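Side-chain contacts in arylesterase (Agrobacterium tumefaciens, PDB 3DCI), which probably hydrolyses ester bonds as a member of the GDSL-like (SGNH) hydrolase family, and binds zinc: residues H49-V54 against R220-P225; R131-V136 against P148-V153. All coordinates share one frame; numbering follows the deposited sequence.

Interaction 1: residues H49-V54 against R220-P225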
# COMPACT_ATOMS: atom_id res chain seq x y z
N HIS A 49 15.27 17.85 -28.15
CA HIS A 49 15.87 16.54 -28.35
C HIS A 49 15.14 15.39 -27.66
O HIS A 49 15.54 14.25 -27.85
CB HIS A 49 17.35 16.57 -27.90
CG HIS A 49 18.22 17.41 -28.78
ND1 HIS A 49 19.07 18.37 -28.29
CD2 HIS A 49 18.34 17.45 -30.13
CE1 HIS A 49 19.69 18.96 -29.30
NE2 HIS A 49 19.25 18.43 -30.43
N ARG A 50 14.08 15.66 -26.90
CA ARG A 50 13.35 14.60 -26.19
C ARG A 50 12.44 13.86 -27.15
O ARG A 50 11.80 14.48 -27.99
CB ARG A 50 12.48 15.20 -25.09
CG ARG A 50 13.25 15.85 -23.97
CD ARG A 50 12.28 16.60 -23.06
NE ARG A 50 13.03 17.62 -22.37
CZ ARG A 50 12.50 18.67 -21.78
NH1 ARG A 50 11.18 18.87 -21.78
NH2 ARG A 50 13.31 19.52 -21.20
N TRP A 51 12.36 12.54 -27.04
CA TRP A 51 11.71 11.80 -28.11
C TRP A 51 10.21 12.15 -28.25
O TRP A 51 9.74 12.26 -29.37
CB TRP A 51 12.03 10.29 -28.09
CG TRP A 51 11.31 9.43 -27.11
CD1 TRP A 51 11.85 8.84 -25.99
CD2 TRP A 51 9.95 8.97 -27.19
NE1 TRP A 51 10.91 8.07 -25.37
CE2 TRP A 51 9.73 8.13 -26.07
CE3 TRP A 51 8.90 9.20 -28.08
CZ2 TRP A 51 8.52 7.54 -25.82
CZ3 TRP A 51 7.68 8.60 -27.83
CH2 TRP A 51 7.50 7.78 -26.71
N PRO A 52 9.46 12.30 -27.13
CA PRO A 52 8.06 12.70 -27.29
C PRO A 52 7.84 14.05 -27.99
O PRO A 52 6.97 14.13 -28.85
CB PRO A 52 7.49 12.70 -25.86
CG PRO A 52 8.42 11.81 -25.09
CD PRO A 52 9.78 12.04 -25.71
N ASP A 53 8.61 15.08 -27.64
CA ASP A 53 8.55 16.38 -28.33
C ASP A 53 8.97 16.32 -29.79
O ASP A 53 8.39 17.00 -30.65
CB ASP A 53 9.46 17.41 -27.65
CG ASP A 53 9.21 18.84 -28.15
OD1 ASP A 53 8.21 19.45 -27.68
OD2 ASP A 53 9.99 19.36 -29.02
N VAL A 54 10.03 15.56 -30.06
CA VAL A 54 10.49 15.32 -31.44
C VAL A 54 9.40 14.62 -32.25
O VAL A 54 9.04 15.08 -33.32
CB VAL A 54 11.79 14.48 -31.49
CG1 VAL A 54 12.16 14.08 -32.92
CG2 VAL A 54 12.95 15.25 -30.86
N ARG A 220 12.22 10.70 -34.12
CA ARG A 220 12.12 10.78 -35.58
C ARG A 220 11.67 9.45 -36.19
O ARG A 220 10.78 9.44 -37.04
CB ARG A 220 13.45 11.23 -36.16
CG ARG A 220 13.56 12.76 -36.15
CD ARG A 220 14.99 13.37 -36.11
NE ARG A 220 16.05 12.74 -36.91
CZ ARG A 220 15.97 12.33 -38.18
NH1 ARG A 220 17.05 11.81 -38.76
NH2 ARG A 220 14.84 12.44 -38.89
N ALA A 221 12.27 8.35 -35.72
CA ALA A 221 11.99 6.99 -36.22
C ALA A 221 10.57 6.53 -35.88
O ALA A 221 9.95 5.79 -36.65
CB ALA A 221 13.02 5.99 -35.63
N LEU A 222 10.04 6.97 -34.75
CA LEU A 222 8.66 6.60 -34.35
C LEU A 222 7.55 7.27 -35.17
O LEU A 222 6.42 6.79 -35.18
CB LEU A 222 8.42 6.87 -32.86
CG LEU A 222 9.14 5.91 -31.90
CD1 LEU A 222 8.91 6.32 -30.46
CD2 LEU A 222 8.65 4.47 -32.10
N ALA A 223 7.87 8.35 -35.87
CA ALA A 223 6.89 9.08 -36.64
C ALA A 223 6.25 8.16 -37.68
O ALA A 223 5.02 8.18 -37.85
CB ALA A 223 7.52 10.31 -37.29
N ALA A 224 7.06 7.29 -38.31
CA ALA A 224 6.55 6.39 -39.36
C ALA A 224 5.53 5.38 -38.88
O ALA A 224 4.41 5.35 -39.40
CB ALA A 224 7.70 5.70 -40.12
N PRO A 225 5.89 4.54 -37.89
CA PRO A 225 4.88 3.66 -37.37
C PRO A 225 3.68 4.42 -36.80
O PRO A 225 2.55 3.98 -36.98
CB PRO A 225 5.61 2.86 -36.28
CG PRO A 225 6.82 3.66 -35.96
CD PRO A 225 7.19 4.34 -37.22
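Val-54 and Trp-51 on helix 51-59 meet Arg-220 and Leu-222 on helix 212-229, joining two helices that pack against the central parallel sheet of the SGNH-hydrolase alpha/beta fold. The backbones come closest at Val-54 and Arg-220, whose CA atoms lie 6.4 Å apart.

Val-54 has the most surface buried here, and one branch does the work. Its CG1 stands anti to the backbone N (chi1 173°), which directs this methyl to the first turn of 220-225. There it reaches the backbone N of Arg-220 at 3.6 Å and CG of the same residue at 3.8 Å. Val-54 thus meets the backbone and the aliphatic root of Arg-220; the chain beyond bends at chi3, and the residue as a whole is exposed and also touches Glu-58. No hydrogen bond links the two segments, so this half of the contact is purely van der Waals.

Leu-222 makes the second half, pointing its CD1 methyl at the indole of Trp-51. The CB of the tryptophan is directed only obliquely to the other helix, and a chi1 of 79°, with CG between the backbone N and the carbonyl carbon, carries the six-membered ring to Leu-222. On the opposite face of the indole sits CD of Pro-52, so the ring lies between a proline methylene and a leucine methyl, both offset toward its rim. Thr-34 OG1 accepts a hydrogen bond from the indole NE1, which satisfies the one N-H of a buried ring and would help set its rotation, while Ile-106 and Met-108 touch it from the sheet. The CH-pi geometry is clear: Leu-222 CD1 lies 4.1 Å from the centroid of the six-membered ring of Trp-51, 29° off the ring normal, displaced toward CE3 and CZ3.

Interaction 2: residues R131-V136 against P148-V153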
# COMPACT_ATOMS: atom_id res chain seq x y z
N ARG A 131 0.99 -7.01 -18.72
CA ARG A 131 0.05 -6.39 -17.78
C ARG A 131 -0.34 -4.96 -18.22
O ARG A 131 -1.51 -4.59 -18.22
CB ARG A 131 0.59 -6.40 -16.36
CG ARG A 131 -0.34 -5.81 -15.30
CD ARG A 131 -1.68 -6.56 -15.24
NE ARG A 131 -2.63 -5.78 -14.45
CZ ARG A 131 -3.96 -5.83 -14.58
NH1 ARG A 131 -4.53 -6.62 -15.50
NH2 ARG A 131 -4.72 -5.08 -13.79
N LEU A 132 0.62 -4.17 -18.67
CA LEU A 132 0.28 -2.81 -19.13
C LEU A 132 -0.63 -2.80 -20.37
O LEU A 132 -1.57 -1.98 -20.48
CB LEU A 132 1.57 -2.04 -19.41
CG LEU A 132 2.55 -1.84 -18.24
CD1 LEU A 132 3.73 -0.98 -18.65
CD2 LEU A 132 1.84 -1.20 -17.06
N ALA A 133 -0.36 -3.72 -21.30
CA ALA A 133 -1.23 -3.90 -22.45
C ALA A 133 -2.68 -4.19 -22.02
O ALA A 133 -3.62 -3.58 -22.51
CB ALA A 133 -0.69 -5.00 -23.38
N GLN A 134 -2.85 -5.11 -21.07
CA GLN A 134 -4.19 -5.46 -20.56
C GLN A 134 -4.87 -4.26 -19.92
O GLN A 134 -6.09 -4.06 -20.07
CB GLN A 134 -4.11 -6.56 -19.52
CG GLN A 134 -3.70 -7.89 -20.06
CD GLN A 134 -3.45 -8.93 -18.95
OE1 GLN A 134 -3.35 -8.61 -17.73
NE2 GLN A 134 -3.31 -10.17 -19.37
N ILE A 135 -4.10 -3.48 -19.18
CA ILE A 135 -4.63 -2.25 -18.58
C ILE A 135 -5.15 -1.29 -19.65
O ILE A 135 -6.27 -0.78 -19.54
CB ILE A 135 -3.56 -1.55 -17.70
CG1 ILE A 135 -3.34 -2.39 -16.43
CG2 ILE A 135 -4.00 -0.09 -17.36
CD1 ILE A 135 -2.21 -1.91 -15.47
N VAL A 136 -4.35 -1.05 -20.68
CA VAL A 136 -4.75 -0.14 -21.77
C VAL A 136 -6.03 -0.66 -22.42
O VAL A 136 -6.96 0.12 -22.67
CB VAL A 136 -3.62 0.02 -22.84
CG1 VAL A 136 -4.17 0.73 -24.09
CG2 VAL A 136 -2.33 0.73 -22.27
N PRO A 148 -7.63 3.13 -26.79
CA PRO A 148 -6.51 3.49 -27.65
C PRO A 148 -5.83 2.28 -28.29
O PRO A 148 -5.88 1.19 -27.75
CB PRO A 148 -5.52 4.17 -26.68
CG PRO A 148 -6.14 4.15 -25.33
CD PRO A 148 -7.31 3.26 -25.36
N LYS A 149 -5.12 2.53 -29.39
CA LYS A 149 -4.17 1.59 -29.94
C LYS A 149 -2.93 1.61 -29.05
O LYS A 149 -2.77 2.51 -28.23
CB LYS A 149 -3.83 1.95 -31.38
CG LYS A 149 -4.98 1.66 -32.33
CD LYS A 149 -4.82 2.41 -33.64
CE LYS A 149 -6.03 2.17 -34.55
NZ LYS A 149 -6.25 0.70 -34.79
N LEU A 150 -2.07 0.60 -29.21
CA LEU A 150 -0.86 0.45 -28.40
C LEU A 150 0.33 0.16 -29.30
O LEU A 150 0.28 -0.69 -30.18
CB LEU A 150 -1.04 -0.70 -27.39
CG LEU A 150 0.13 -1.05 -26.48
CD1 LEU A 150 0.48 0.13 -25.56
CD2 LEU A 150 -0.15 -2.32 -25.66
N LEU A 151 1.42 0.86 -29.03
CA LEU A 151 2.71 0.62 -29.62
C LEU A 151 3.67 0.32 -28.47
O LEU A 151 3.88 1.17 -27.61
CB LEU A 151 3.14 1.82 -30.42
CG LEU A 151 4.53 1.84 -31.05
CD1 LEU A 151 4.78 0.65 -32.00
CD2 LEU A 151 4.74 3.20 -31.77
N ILE A 152 4.18 -0.91 -28.46
CA ILE A 152 5.13 -1.43 -27.49
C ILE A 152 6.50 -1.15 -28.09
O ILE A 152 6.76 -1.57 -29.19
CB ILE A 152 4.91 -2.97 -27.30
CG1 ILE A 152 3.56 -3.22 -26.62
CG2 ILE A 152 6.04 -3.62 -26.50
CD1 ILE A 152 3.09 -4.72 -26.68
N VAL A 153 7.35 -0.42 -27.36
CA VAL A 153 8.67 -0.04 -27.80
C VAL A 153 9.77 -0.67 -26.92
O VAL A 153 9.80 -0.47 -25.69
CB VAL A 153 8.81 1.46 -27.83
CG1 VAL A 153 10.23 1.85 -28.33
CG2 VAL A 153 7.74 2.09 -28.76
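Ala-133 and Val-136 of helix 122-138 pack on Leu-150 near the start of strand 149-154 and on Pro-148 just before it. In sequence the helix falls between strands 104-108 and 149-154, which are parallel neighbours in the sheet, so the contact seals the helix of a beta-alpha-beta crossover onto the strand that follows it.

The side-chain contacts across the interface are apolar. Leu-150 points toward the helix with its CG anti to the backbone N (chi1 178°), and its two methyls divide the work. CD2 approaches Ala-133 closely, 3.6 Å from CB and 3.7 Å from CA of that alanine, so the methyl rests on the helix backbone itself, where a small residue permits the approach. CD1 makes a looser contact, with CG2 of Val-136 at 4.4 Å. The other branch of the valine, CG1, crosses to the proline ring and lies 4.1 Å from CG of Pro-148. Val-136 thus straddles the two strand-side residues and has more surface buried by the contact than any other residue in it.

The polar interactions lie outside the interface. Within the helix, Arg-131 NH1 donates to Gln-134 OE1 at 3.2 Å; the acceptor lies in the guanidinium plane, and the N-H...O angle is 161°. This pair is on another side of the helix, where both residues pack on Ile-140 of a neighbouring subunit. The carbonyl O of Val-136 is hydrogen-bonded to Tyr-141 OH, and the backbone of Leu-150 is bonded to the next strand at His-192, a zinc ligand.

With no hydrogen bond between the two segments and all four touching residues buried, cohesion here depends on hydrocarbon fit, while backbone bonds of Lys-149, Leu-150 and Leu-151 go to the neighbouring strands.

How the interactions relate
The two contacts lie on different faces of the parallel sheet, their centres 18 Å apart, and strand 149-154 connects them. Leu-150 faces helix 122-138 in interaction 2, whereas the next residue, Leu-151, packs on helix 212-229 of interaction 1. The direct evidence is Leu-222 CD2, which lies 4.1 Å from Leu-151 CD2 and 4.2 Å from Val-153 CG2. Along the chain, 131-136 and 148-153 both fall between 49-54 and 220-225. Both zinc ligands, His-192 and Asp-228, lie outside the four segments; the zinc is about 12 Å from the side chains of Leu-222 and Leu-150. Leu-150 is nearer His-192, about 7 Å between side chains against about 9 Å for Leu-222.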